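Local coordinates for AtFKBP42 (Arabidopsis thaliana, PDB 2F4E), which probably catalyses cis-trans isomerization of peptidyl-proline bonds, modulates vacuolar uptake of MRP-type transporter substrates and regulates cell elongation and orientation, at residues V36-D41 against Q54-G59; K50-I55 against L123-W128; F71-A76 against E154-D159; R75-N80 against D148-V153. All coordinates share one frame; numbering follows the deposited sequence.

Contacts 2, 3 and 4 are rungs of one curled antiparallel sheet of the FKBP type, while contact 1 lays the N-terminal extension over it. Contact 4 continues contact 3 along the same two strands, 69-78 and 149-158, their centres about 15 Å apart. Contact 2 lies beside contact 4, about 9 Å away between centres, because strands 121-126 and 149-158 are neighbours; the Lys79 to His125 side-chain bond ties them. Contact 1 shares Gln54 with contact 2, and its prolines rest on Leu123, Leu150, Glu152 and Trp77. The extension thus covers the sheet face turned away from Tyr74 and Tyr151. In FKBP domains the prolyl pocket usually opens between sheet and helix.

Contact 1 (V36-D41 against Q54-G59)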
loop_
_atom_site.group_PDB
_atom_site.type_symbol
_atom_site.label_atom_id
_atom_site.label_comp_id
_atom_site.label_asym_id
_atom_site.label_seq_id
_atom_site.Cartn_x
_atom_site.Cartn_y
_atom_site.Cartn_z
ATOM N N VAL A 36 -10.116 2.661 11.814
ATOM C CA VAL A 36 -10.118 4.094 11.513
ATOM C C VAL A 36 -8.832 4.508 10.793
ATOM O O VAL A 36 -7.734 4.352 11.322
ATOM C CB VAL A 36 -10.231 4.913 12.816
ATOM C CG1 VAL A 36 -10.171 6.386 12.529
ATOM C CG2 VAL A 36 -11.508 4.557 13.549
ATOM N N PRO A 37 -8.952 5.040 9.571
ATOM C CA PRO A 37 -7.750 5.456 8.839
ATOM C C PRO A 37 -7.087 6.633 9.568
ATOM O O PRO A 37 -7.649 7.734 9.620
ATOM C CB PRO A 37 -8.298 5.829 7.463
ATOM C CG PRO A 37 -9.689 6.311 7.772
ATOM C CD PRO A 37 -10.175 5.315 8.797
ATOM N N PRO A 38 -5.890 6.409 10.143
ATOM C CA PRO A 38 -5.115 7.414 10.891
ATOM C C PRO A 38 -5.020 8.793 10.248
ATOM O O PRO A 38 -4.760 8.921 9.054
ATOM C CB PRO A 38 -3.739 6.762 11.047
ATOM C CG PRO A 38 -3.675 5.782 9.840
ATOM C CD PRO A 38 -5.068 5.221 9.843
ATOM N N LYS A 39 -5.257 9.827 11.051
ATOM C CA LYS A 39 -5.161 11.188 10.555
ATOM C C LYS A 39 -3.681 11.506 10.574
ATOM O O LYS A 39 -2.984 11.160 11.521
ATOM C CB LYS A 39 -5.928 12.150 11.470
ATOM N N VAL A 40 -3.196 12.117 9.501
ATOM C CA VAL A 40 -1.797 12.503 9.385
ATOM C C VAL A 40 -1.747 13.762 8.523
ATOM O O VAL A 40 -1.928 13.707 7.300
ATOM C CB VAL A 40 -0.957 11.390 8.747
ATOM C CG1 VAL A 40 0.430 11.923 8.404
ATOM C CG2 VAL A 40 -0.829 10.220 9.729
ATOM N N ASP A 41 -1.499 14.890 9.183
ATOM C CA ASP A 41 -1.460 16.192 8.528
ATOM C C ASP A 41 -0.327 16.442 7.534
ATOM O O ASP A 41 -0.576 16.906 6.419
ATOM C CB ASP A 41 -1.492 17.287 9.593
ATOM C CG ASP A 41 -2.660 17.107 10.556
ATOM O OD1 ASP A 41 -3.733 16.648 10.085
ATOM O OD2 ASP A 41 -2.509 17.422 11.761
ATOM N N GLN A 54 2.680 9.337 3.002
ATOM C CA GLN A 54 2.866 10.044 4.270
ATOM C C GLN A 54 3.383 8.994 5.252
ATOM O O GLN A 54 2.711 7.995 5.489
ATOM C CB GLN A 54 1.538 10.562 4.809
ATOM C CG GLN A 54 0.837 11.624 4.005
ATOM C CD GLN A 54 -0.405 12.133 4.727
ATOM O OE1 GLN A 54 -1.369 11.397 4.936
ATOM N NE2 GLN A 54 -0.375 13.393 5.126
ATOM N N ILE A 55 4.549 9.225 5.840
ATOM C CA ILE A 55 5.123 8.271 6.784
ATOM C C ILE A 55 4.578 8.458 8.195
ATOM O O ILE A 55 4.535 9.570 8.722
ATOM C CB ILE A 55 6.667 8.382 6.816
ATOM C CG1 ILE A 55 7.238 7.945 5.467
ATOM C CG2 ILE A 55 7.234 7.529 7.925
ATOM C CD1 ILE A 55 8.745 8.162 5.333
ATOM N N ILE A 56 4.157 7.352 8.797
ATOM C CA ILE A 56 3.604 7.359 10.147
ATOM C C ILE A 56 4.715 7.037 11.138
ATOM O O ILE A 56 4.899 7.725 12.145
ATOM C CB ILE A 56 2.502 6.283 10.294
ATOM C CG1 ILE A 56 1.287 6.668 9.452
ATOM C CG2 ILE A 56 2.153 6.074 11.777
ATOM C CD1 ILE A 56 0.136 5.681 9.537
ATOM N N LYS A 57 5.435 5.959 10.842
ATOM C CA LYS A 57 6.536 5.491 11.669
ATOM C C LYS A 57 7.737 5.154 10.806
ATOM O O LYS A 57 7.647 4.295 9.936
ATOM C CB LYS A 57 6.106 4.242 12.443
ATOM C CG LYS A 57 7.219 3.591 13.240
ATOM C CD LYS A 57 6.715 2.350 13.924
ATOM C CE LYS A 57 7.828 1.650 14.667
ATOM N NZ LYS A 57 7.310 0.442 15.384
ATOM N N GLU A 58 8.855 5.831 11.053
ATOM C CA GLU A 58 10.095 5.593 10.319
ATOM C C GLU A 58 10.559 4.166 10.571
ATOM O O GLU A 58 10.336 3.607 11.641
ATOM C CB GLU A 58 11.208 6.535 10.801
ATOM C CG GLU A 58 11.022 8.013 10.499
ATOM C CD GLU A 58 10.949 8.301 9.015
ATOM O OE1 GLU A 58 11.809 7.785 8.254
ATOM O OE2 GLU A 58 10.033 9.054 8.613
ATOM N N GLY A 59 11.219 3.586 9.580
ATOM C CA GLY A 59 11.727 2.239 9.729
ATOM C C GLY A 59 13.247 2.269 9.711
ATOM O O GLY A 59 13.860 3.306 9.993
#
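Val40 and Gln54 have the closest CA atoms of the two segments, 7.3 Å apart, so the irregular segment 36-41 is no further strand of the sheet and meets 54-59 through side chains. The extended Gln54 side chain carries its amide to the Val40 carbonyl, where Gln54 NE2 gives a hydrogen bond of 2.7 Å to Val40 O. The bond is bent, 139° at the hydrogen, and NE2 stands above the carbonyl plane by 44°, away from the lone-pair directions. The same NE2 also bonds Ser42 O, so one amide grips two carbonyls of the extension. Val40 lies against this amide as well, its CG1 3.7 Å from Gln54 NE2. The other Val40 branch, CG2, meets Ile56 CG1 at 4.1 Å. With Ile56 CG1 anti to the carbonyl carbon (chi1 -68°) and the chain extended beyond it, CD1 arrives at Pro38 CG, 3.8 Å away, the two side chains crossing at about a right angle. Ile56 stands where the chain turns a corner, and it and Lys57 both face Arg121 in a classic beta bulge. With an alanine at Gln54, the carbonyls of Val40 and Ser42 would probably lose the donor they share. A small apolar patch and one doubly used amide therefore hold the extension on the sheet's surface.

Contact 2 (K50-I55 against L123-W128)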
loop_
_atom_site.group_PDB
_atom_site.type_symbol
_atom_site.label_atom_id
_atom_site.label_comp_id
_atom_site.label_asym_id
_atom_site.label_seq_id
_atom_site.Cartn_x
_atom_site.Cartn_y
_atom_site.Cartn_z
ATOM N N LYS A 50 0.314 8.961 -10.027
ATOM C CA LYS A 50 -0.858 8.535 -9.269
ATOM C C LYS A 50 -0.569 7.870 -7.922
ATOM O O LYS A 50 -1.385 7.092 -7.425
ATOM C CB LYS A 50 -1.719 7.592 -10.119
ATOM C CG LYS A 50 -2.247 8.231 -11.404
ATOM C CD LYS A 50 -2.888 9.588 -11.115
ATOM C CE LYS A 50 -3.670 10.134 -12.316
ATOM N NZ LYS A 50 -4.293 11.440 -11.981
ATOM N N VAL A 51 0.581 8.185 -7.328
ATOM C CA VAL A 51 0.945 7.620 -6.036
ATOM C C VAL A 51 1.683 8.620 -5.159
ATOM O O VAL A 51 2.609 9.287 -5.614
ATOM C CB VAL A 51 1.846 6.372 -6.193
ATOM C CG1 VAL A 51 2.136 5.769 -4.830
ATOM C CG2 VAL A 51 1.183 5.339 -7.080
ATOM N N SER A 52 1.263 8.725 -3.902
ATOM C CA SER A 52 1.906 9.624 -2.942
ATOM C C SER A 52 1.904 8.976 -1.560
ATOM O O SER A 52 1.103 8.070 -1.304
ATOM C CB SER A 52 1.193 10.981 -2.919
ATOM O OG SER A 52 -0.166 10.839 -2.555
ATOM N N LYS A 53 2.774 9.443 -0.668
ATOM C CA LYS A 53 2.892 8.823 0.657
ATOM C C LYS A 53 3.160 9.753 1.838
ATOM O O LYS A 53 3.795 10.793 1.709
ATOM C CB LYS A 53 4.016 7.789 0.631
ATOM C CG LYS A 53 4.266 7.089 1.958
ATOM C CD LYS A 53 5.453 6.131 1.907
ATOM C CE LYS A 53 6.759 6.873 1.763
ATOM N NZ LYS A 53 7.904 5.946 1.728
ATOM N N GLN A 54 2.680 9.337 3.002
ATOM C CA GLN A 54 2.866 10.044 4.270
ATOM C C GLN A 54 3.383 8.994 5.252
ATOM O O GLN A 54 2.711 7.995 5.489
ATOM C CB GLN A 54 1.538 10.562 4.809
ATOM C CG GLN A 54 0.837 11.624 4.005
ATOM C CD GLN A 54 -0.405 12.133 4.727
ATOM O OE1 GLN A 54 -1.369 11.397 4.936
ATOM N NE2 GLN A 54 -0.375 13.393 5.126
ATOM N N ILE A 55 4.549 9.225 5.840
ATOM C CA ILE A 55 5.123 8.271 6.784
ATOM C C ILE A 55 4.578 8.458 8.195
ATOM O O ILE A 55 4.535 9.570 8.722
ATOM C CB ILE A 55 6.667 8.382 6.816
ATOM C CG1 ILE A 55 7.238 7.945 5.467
ATOM C CG2 ILE A 55 7.234 7.529 7.925
ATOM C CD1 ILE A 55 8.745 8.162 5.333
ATOM N N LEU A 123 0.939 5.847 5.051
ATOM C CA LEU A 123 -0.322 5.947 4.330
ATOM C C LEU A 123 0.039 6.053 2.860
ATOM O O LEU A 123 0.963 6.781 2.495
ATOM C CB LEU A 123 -1.084 7.196 4.752
ATOM C CG LEU A 123 -1.600 7.281 6.191
ATOM C CD1 LEU A 123 -2.413 8.578 6.349
ATOM C CD2 LEU A 123 -2.466 6.054 6.521
ATOM N N VAL A 124 -0.663 5.312 2.014
ATOM C CA VAL A 124 -0.377 5.362 0.595
ATOM C C VAL A 124 -1.640 5.708 -0.179
ATOM O O VAL A 124 -2.644 4.984 -0.141
ATOM C CB VAL A 124 0.208 4.018 0.075
ATOM C CG1 VAL A 124 0.675 4.186 -1.353
ATOM C CG2 VAL A 124 1.351 3.555 0.954
ATOM N N HIS A 125 -1.564 6.833 -0.877
ATOM C CA HIS A 125 -2.660 7.344 -1.674
ATOM C C HIS A 125 -2.454 6.879 -3.090
ATOM O O HIS A 125 -1.484 7.249 -3.746
ATOM C CB HIS A 125 -2.672 8.864 -1.585
ATOM C CG HIS A 125 -2.791 9.366 -0.190
ATOM N ND1 HIS A 125 -4.003 9.472 0.468
ATOM C CD2 HIS A 125 -1.854 9.748 0.707
ATOM C CE1 HIS A 125 -3.802 9.896 1.693
ATOM N NE2 HIS A 125 -2.499 10.074 1.870
ATOM N N VAL A 126 -3.389 6.067 -3.562
ATOM C CA VAL A 126 -3.295 5.494 -4.889
ATOM C C VAL A 126 -4.438 5.829 -5.834
ATOM O O VAL A 126 -5.608 5.590 -5.531
ATOM C CB VAL A 126 -3.193 3.966 -4.785
ATOM C CG1 VAL A 126 -3.043 3.360 -6.168
ATOM C CG2 VAL A 126 -2.043 3.591 -3.866
ATOM N N GLY A 127 -4.087 6.371 -6.992
ATOM C CA GLY A 127 -5.099 6.699 -7.973
ATOM C C GLY A 127 -5.704 5.398 -8.445
ATOM O O GLY A 127 -5.010 4.380 -8.521
ATOM N N TRP A 128 -6.992 5.418 -8.761
ATOM C CA TRP A 128 -7.660 4.219 -9.230
ATOM C C TRP A 128 -6.960 3.572 -10.421
ATOM O O TRP A 128 -7.010 2.355 -10.573
ATOM C CB TRP A 128 -9.127 4.506 -9.572
ATOM C CG TRP A 128 -9.348 5.603 -10.541
ATOM C CD1 TRP A 128 -9.631 6.903 -10.253
ATOM C CD2 TRP A 128 -9.312 5.503 -11.973
ATOM N NE1 TRP A 128 -9.775 7.623 -11.412
ATOM C CE2 TRP A 128 -9.580 6.790 -12.486
ATOM C CE3 TRP A 128 -9.077 4.452 -12.873
ATOM C CZ2 TRP A 128 -9.618 7.058 -13.867
ATOM C CZ3 TRP A 128 -9.114 4.720 -14.247
ATOM C CH2 TRP A 128 -9.382 6.013 -14.726
#
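Lys50 O receives the N-H of Gly127 and opens an antiparallel beta ladder in the FKBP-type sheet, with strands 51-55 and 123-126 running at 164° to each other. The bond, 2.8 Å from Gly127 N to Lys50 O, lies just beyond the regular pairs, and a glycine fits there because a CB on Gly127 would fall 3.0 Å from Lys50 CB. Val51 follows as a non-hydrogen-bonded partner of Val126, yet Val51 CG1 reaches diagonally to Val124 CG1 at 4.1 Å; on this face Val124 packs on Tyr151 and Val153 of strand 149-158, and Val126 on Tyr151. Ser52 forms the first hydrogen-bonded pair, exchanging two backbone bonds with His125. Ser52 OG, placed between backbone N and carbonyl carbon (chi1 60°), lies 3.3 Å from His125 CB. Lys53, opposite Val124 in a non-hydrogen-bonded pair, runs its CG over the backbone at 3.4 Å from Leu123 O. There the chain bends (chi3 69°), sending NZ to a hydrogen bond with Ser115 OG. Gln54 closes the ladder with a second hydrogen-bonded pair, Leu123 N donating to Gln54 O at 2.8 Å and Gln54 N to Leu123 O. On the face shared with Leu123 and His125, Gln54 OE1 touches Leu123 CD1 at 3.3 Å, while NE2 of the same amide is bonded to Ser42 O. The His125 ring is tied through ND1 to Lys79 NZ, and toward the Gln54 amide it presents its edge: Gln54 OE1 lies in the ring plane, 3.5 Å from His125 NE2.

Contact 3 (F71-A76 against E154-D159); sequences FLHYRA and EVIGFD
Ile156 and Gly157 both face Phe71, which makes a classic beta bulge in the closely antiparallel pairing of strands 71-76 and 154-158. The evidence is a doubly used acceptor: Phe71 O takes Ile156 N at 2.6 Å and, less closely, Gly157 N at 3.2 Å. Phe71 N returns a straighter bond to Gly157 O, 170° at the hydrogen. Beyond the bulge the register moves by one, pairing Leu72 with Val155 and His73 with Glu154. From the bulge the Ile156 side chain can be followed outward. Ile156 CB lies 3.1 Å from Phe71 O and also touches Phe71 CB. Ile156 CG1, anti to the carbonyl carbon (chi1 -62°), passes Phe71 O at 3.6 Å. CD1, at the end of an extended chain, approaches His73 CD2 obliquely. That imidazole is set by others: ND1 bonds Thr88 OG1 and the ring stacks on Trp89. On the reverse face Leu72 tucks CB 3.4 Å from Glu154 O and sends its branches among Ile95 and Leu97. The backbone angles of Gly157 (phi 146°) would press a CB against the carbonyl oxygen of Ile156, which accounts for a glycine at this position. Glu154, salt-bridged to Arg121, has its backbone locked by two bonds to His73, the return one running from Glu154 N to His73 O at 2.9 Å.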
loop_
_atom_site.group_PDB
_atom_site.type_symbol
_atom_site.label_atom_id
_atom_site.label_comp_id
_atom_site.label_asym_id
_atom_site.label_seq_id
_atom_site.Cartn_x
_atom_site.Cartn_y
_atom_site.Cartn_z
ATOM N N PHE A 71 7.093 -8.753 2.943
ATOM C CA PHE A 71 6.071 -9.258 3.844
ATOM C C PHE A 71 5.487 -8.025 4.498
ATOM O O PHE A 71 6.227 -7.197 5.038
ATOM C CB PHE A 71 6.700 -10.204 4.859
ATOM C CG PHE A 71 7.062 -11.530 4.270
ATOM C CD1 PHE A 71 6.077 -12.477 4.005
ATOM C CD2 PHE A 71 8.372 -11.804 3.903
ATOM C CE1 PHE A 71 6.394 -13.684 3.377
ATOM C CE2 PHE A 71 8.697 -13.002 3.275
ATOM C CZ PHE A 71 7.708 -13.943 3.010
ATOM N N LEU A 72 4.165 -7.888 4.429
ATOM C CA LEU A 72 3.532 -6.707 4.989
ATOM C C LEU A 72 2.084 -6.856 5.448
ATOM O O LEU A 72 1.361 -7.769 5.037
ATOM C CB LEU A 72 3.617 -5.571 3.964
ATOM C CG LEU A 72 2.770 -5.784 2.704
ATOM C CD1 LEU A 72 1.580 -4.868 2.732
ATOM C CD2 LEU A 72 3.597 -5.519 1.475
ATOM N N HIS A 73 1.690 -5.937 6.320
ATOM C CA HIS A 73 0.335 -5.855 6.841
ATOM C C HIS A 73 -0.249 -4.584 6.232
ATOM O O HIS A 73 0.489 -3.648 5.934
ATOM C CB HIS A 73 0.340 -5.699 8.359
ATOM C CG HIS A 73 0.295 -6.983 9.110
ATOM N ND1 HIS A 73 -0.643 -7.971 8.846
ATOM C CD2 HIS A 73 1.017 -7.439 10.157
ATOM C CE1 HIS A 73 -0.489 -8.961 9.694
ATOM N NE2 HIS A 73 0.517 -8.665 10.508
ATOM N N TYR A 74 -1.562 -4.538 6.046
ATOM C CA TYR A 74 -2.172 -3.335 5.499
ATOM C C TYR A 74 -3.692 -3.305 5.552
ATOM O O TYR A 74 -4.351 -4.340 5.637
ATOM C CB TYR A 74 -1.719 -3.118 4.050
ATOM C CG TYR A 74 -2.478 -3.914 3.007
ATOM C CD1 TYR A 74 -3.662 -3.426 2.448
ATOM C CD2 TYR A 74 -2.013 -5.156 2.579
ATOM C CE1 TYR A 74 -4.352 -4.163 1.486
ATOM C CE2 TYR A 74 -2.692 -5.891 1.627
ATOM C CZ TYR A 74 -3.861 -5.400 1.078
ATOM O OH TYR A 74 -4.535 -6.145 0.134
ATOM N N ARG A 75 -4.231 -2.093 5.527
ATOM C CA ARG A 75 -5.672 -1.882 5.506
ATOM C C ARG A 75 -5.927 -1.061 4.260
ATOM O O ARG A 75 -5.074 -0.273 3.848
ATOM C CB ARG A 75 -6.153 -1.103 6.729
ATOM C CG ARG A 75 -5.982 -1.829 8.040
ATOM C CD ARG A 75 -6.665 -1.068 9.165
ATOM N NE ARG A 75 -6.497 -1.741 10.447
ATOM C CZ ARG A 75 -5.462 -1.581 11.265
ATOM N NH1 ARG A 75 -4.477 -0.747 10.955
ATOM N NH2 ARG A 75 -5.402 -2.292 12.383
ATOM N N ALA A 76 -7.085 -1.251 3.647
ATOM C CA ALA A 76 -7.402 -0.505 2.448
ATOM C C ALA A 76 -8.786 0.105 2.565
ATOM O O ALA A 76 -9.731 -0.545 3.020
ATOM C CB ALA A 76 -7.316 -1.407 1.235
ATOM N N GLU A 154 2.306 -1.455 6.623
ATOM C CA GLU A 154 3.473 -1.633 7.460
ATOM C C GLU A 154 4.262 -2.820 6.927
ATOM O O GLU A 154 3.764 -3.950 6.893
ATOM C CB GLU A 154 3.093 -1.872 8.925
ATOM C CG GLU A 154 4.320 -2.130 9.778
ATOM C CD GLU A 154 4.026 -2.216 11.257
ATOM O OE1 GLU A 154 2.904 -1.861 11.670
ATOM O OE2 GLU A 154 4.933 -2.647 12.000
ATOM N N VAL A 155 5.490 -2.545 6.507
ATOM C CA VAL A 155 6.360 -3.568 5.959
ATOM C C VAL A 155 7.042 -4.383 7.052
ATOM O O VAL A 155 7.796 -3.857 7.861
ATOM C CB VAL A 155 7.453 -2.941 5.055
ATOM C CG1 VAL A 155 8.272 -4.023 4.399
ATOM C CG2 VAL A 155 6.819 -2.046 4.004
ATOM N N ILE A 156 6.748 -5.675 7.079
ATOM C CA ILE A 156 7.360 -6.568 8.050
ATOM C C ILE A 156 8.835 -6.741 7.662
ATOM O O ILE A 156 9.688 -7.004 8.516
ATOM C CB ILE A 156 6.644 -7.945 8.053
ATOM C CG1 ILE A 156 5.186 -7.759 8.465
ATOM C CG2 ILE A 156 7.353 -8.911 8.984
ATOM C CD1 ILE A 156 4.423 -9.027 8.595
ATOM N N GLY A 157 9.123 -6.591 6.374
ATOM C CA GLY A 157 10.490 -6.724 5.901
ATOM C C GLY A 157 10.578 -7.336 4.523
ATOM O O GLY A 157 9.599 -7.902 4.046
ATOM N N PHE A 158 11.745 -7.198 3.890
ATOM C CA PHE A 158 12.001 -7.760 2.566
ATOM C C PHE A 158 13.241 -8.658 2.557
ATOM O O PHE A 158 14.107 -8.562 3.435
ATOM C CB PHE A 158 12.170 -6.679 1.492
ATOM C CG PHE A 158 12.063 -5.278 1.992
ATOM C CD1 PHE A 158 13.114 -4.701 2.687
ATOM C CD2 PHE A 158 10.921 -4.508 1.716
ATOM C CE1 PHE A 158 13.049 -3.375 3.102
ATOM C CE2 PHE A 158 10.835 -3.167 2.127
ATOM C CZ PHE A 158 11.911 -2.604 2.827
ATOM N N ASP A 159 13.339 -9.527 1.559
ATOM C CA ASP A 159 14.466 -10.445 1.515
ATOM C C ASP A 159 15.699 -9.936 0.777
ATOM O O ASP A 159 16.797 -10.449 0.978
ATOM C CB ASP A 159 14.014 -11.796 0.942
ATOM C CG ASP A 159 13.786 -11.761 -0.563
ATOM O OD1 ASP A 159 13.606 -10.666 -1.129
ATOM O OD2 ASP A 159 13.782 -12.849 -1.181
#

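Contact 4 (R75-N80 against D148-V153); sequences RAWTKN and DLLYEV
Arg75 and Glu152 lie side by side and point the same way from a hydrogen-bonded pair of antiparallel strands, their guanidinium and carboxylate planes 30° apart. Arg75 NH1 bridges to Glu152 OE1 at 2.9 Å, reaching it from 49° above the carboxylate plane. Arg75 NE makes a second salt bridge, to Asp87. A leucine in place of Arg75 would probably take from Glu152 and Asp87 the positive charge they share, leaving Glu152 with at most a long, weak ion pair to Arg121. The Trp77 indole turns its edge to Glu152: Trp77 CZ3 meets Glu152 CB at 3.7 Å in the ring plane, and CH2 comes to 3.4 Å from Glu152 OE1. Leu150, with CG anti to the backbone N (chi1 176°), brings CD2 to Trp77 CE3 at 4.0 Å. On the reverse face Ala76 CB rests 3.7 Å from Tyr151 CE1, and Leu149 CD2 packs on Thr78 CG2. Where the strands end, Lys79 N bonds Asp148 O while the side chain passes Leu149 O and reaches His125 ND1. Strand 149-158 thus lies between 69-78 and 121-126, strand 84-87 flanks 69-78 beyond Ala76, and the N-terminal extension lays Pro37 on Trp77 and Pro38 on Glu152.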
loop_
_atom_site.group_PDB
_atom_site.type_symbol
_atom_site.label_atom_id
_atom_site.label_comp_id
_atom_site.label_asym_id
_atom_site.label_seq_id
_atom_site.Cartn_x
_atom_site.Cartn_y
_atom_site.Cartn_z
ATOM N N ARG A 75 -4.231 -2.093 5.527
ATOM C CA ARG A 75 -5.672 -1.882 5.506
ATOM C C ARG A 75 -5.927 -1.061 4.260
ATOM O O ARG A 75 -5.074 -0.273 3.848
ATOM C CB ARG A 75 -6.153 -1.103 6.729
ATOM C CG ARG A 75 -5.982 -1.829 8.040
ATOM C CD ARG A 75 -6.665 -1.068 9.165
ATOM N NE ARG A 75 -6.497 -1.741 10.447
ATOM C CZ ARG A 75 -5.462 -1.581 11.265
ATOM N NH1 ARG A 75 -4.477 -0.747 10.955
ATOM N NH2 ARG A 75 -5.402 -2.292 12.383
ATOM N N ALA A 76 -7.085 -1.251 3.647
ATOM C CA ALA A 76 -7.402 -0.505 2.448
ATOM C C ALA A 76 -8.786 0.105 2.565
ATOM O O ALA A 76 -9.731 -0.545 3.020
ATOM C CB ALA A 76 -7.316 -1.407 1.235
ATOM N N TRP A 77 -8.896 1.357 2.150
ATOM C CA TRP A 77 -10.151 2.092 2.221
ATOM C C TRP A 77 -10.388 2.798 0.891
ATOM O O TRP A 77 -9.450 3.340 0.293
ATOM C CB TRP A 77 -10.068 3.184 3.293
ATOM C CG TRP A 77 -10.079 2.756 4.715
ATOM C CD1 TRP A 77 -11.177 2.476 5.474
ATOM C CD2 TRP A 77 -8.946 2.611 5.574
ATOM N NE1 TRP A 77 -10.801 2.168 6.753
ATOM C CE2 TRP A 77 -9.436 2.241 6.843
ATOM C CE3 TRP A 77 -7.562 2.757 5.397
ATOM C CZ2 TRP A 77 -8.597 2.015 7.928
ATOM C CZ3 TRP A 77 -6.731 2.534 6.476
ATOM C CH2 TRP A 77 -7.252 2.165 7.727
ATOM N N THR A 78 -11.632 2.791 0.426
ATOM C CA THR A 78 -11.981 3.507 -0.791
ATOM C C THR A 78 -12.050 4.946 -0.292
ATOM O O THR A 78 -12.635 5.220 0.758
ATOM C CB THR A 78 -13.360 3.118 -1.325
ATOM O OG1 THR A 78 -14.303 3.050 -0.245
ATOM C CG2 THR A 78 -13.298 1.770 -2.030
ATOM N N LYS A 79 -11.430 5.858 -1.023
ATOM C CA LYS A 79 -11.402 7.266 -0.636
ATOM C C LYS A 79 -12.747 7.956 -0.544
ATOM O O LYS A 79 -12.964 8.733 0.358
ATOM C CB LYS A 79 -10.522 8.045 -1.611
ATOM C CG LYS A 79 -9.046 7.808 -1.465
ATOM C CD LYS A 79 -8.426 8.819 -0.527
ATOM C CE LYS A 79 -6.924 8.886 -0.726
ATOM N NZ LYS A 79 -6.366 10.142 -0.137
ATOM N N ASN A 80 -13.662 7.654 -1.448
ATOM C CA ASN A 80 -14.916 8.373 -1.397
ATOM C C ASN A 80 -16.088 7.908 -0.548
ATOM O O ASN A 80 -17.172 8.511 -0.599
ATOM C CB ASN A 80 -15.388 8.717 -2.810
ATOM C CG ASN A 80 -14.753 10.009 -3.320
ATOM O OD1 ASN A 80 -13.626 10.013 -3.825
ATOM N ND2 ASN A 80 -15.468 11.119 -3.163
ATOM N N ASP A 148 -10.466 6.001 -6.078
ATOM C CA ASP A 148 -9.149 6.224 -5.502
ATOM C C ASP A 148 -9.112 5.503 -4.169
ATOM O O ASP A 148 -10.129 5.391 -3.497
ATOM C CB ASP A 148 -8.881 7.718 -5.294
ATOM C CG ASP A 148 -8.497 8.424 -6.581
ATOM O OD1 ASP A 148 -7.934 7.749 -7.466
ATOM O OD2 ASP A 148 -8.756 9.639 -6.718
ATOM N N LEU A 149 -7.939 5.018 -3.792
ATOM C CA LEU A 149 -7.795 4.278 -2.558
ATOM C C LEU A 149 -6.787 4.851 -1.582
ATOM O O LEU A 149 -5.934 5.679 -1.932
ATOM C CB LEU A 149 -7.386 2.846 -2.881
ATOM C CG LEU A 149 -8.223 2.057 -3.886
ATOM C CD1 LEU A 149 -7.650 0.659 -3.981
ATOM C CD2 LEU A 149 -9.674 2.005 -3.440
ATOM N N LEU A 150 -6.901 4.380 -0.347
ATOM C CA LEU A 150 -6.002 4.762 0.722
ATOM C C LEU A 150 -5.493 3.462 1.324
ATOM O O LEU A 150 -6.252 2.504 1.493
ATOM C CB LEU A 150 -6.723 5.554 1.812
ATOM C CG LEU A 150 -5.821 5.879 3.011
ATOM C CD1 LEU A 150 -4.812 6.909 2.594
ATOM C CD2 LEU A 150 -6.619 6.399 4.181
ATOM N N TYR A 151 -4.209 3.430 1.632
ATOM C CA TYR A 151 -3.613 2.256 2.244
ATOM C C TYR A 151 -2.825 2.662 3.472
ATOM O O TYR A 151 -2.191 3.708 3.508
ATOM C CB TYR A 151 -2.651 1.548 1.295
ATOM C CG TYR A 151 -3.255 0.917 0.069
ATOM C CD1 TYR A 151 -3.927 -0.299 0.135
ATOM C CD2 TYR A 151 -3.078 1.504 -1.179
ATOM C CE1 TYR A 151 -4.392 -0.918 -1.026
ATOM C CE2 TYR A 151 -3.534 0.901 -2.333
ATOM C CZ TYR A 151 -4.186 -0.297 -2.255
ATOM O OH TYR A 151 -4.614 -0.858 -3.422
ATOM N N GLU A 152 -2.896 1.823 4.489
ATOM C CA GLU A 152 -2.148 2.037 5.705
ATOM C C GLU A 152 -1.315 0.774 5.691
ATOM O O GLU A 152 -1.802 -0.306 6.036
ATOM C CB GLU A 152 -3.061 2.063 6.928
ATOM C CG GLU A 152 -2.313 2.370 8.215
ATOM C CD GLU A 152 -3.101 2.049 9.483
ATOM O OE1 GLU A 152 -4.294 1.703 9.410
ATOM O OE2 GLU A 152 -2.511 2.154 10.579
ATOM N N VAL A 153 -0.071 0.900 5.254
ATOM C CA VAL A 153 0.793 -0.264 5.168
ATOM C C VAL A 153 2.027 -0.284 6.067
ATOM O O VAL A 153 2.702 0.724 6.259
ATOM C CB VAL A 153 1.246 -0.496 3.706
ATOM C CG1 VAL A 153 1.843 0.781 3.141
ATOM C CG2 VAL A 153 2.264 -1.618 3.646
HETATM O O HOH W 1 -12.371 8.096 -5.994
#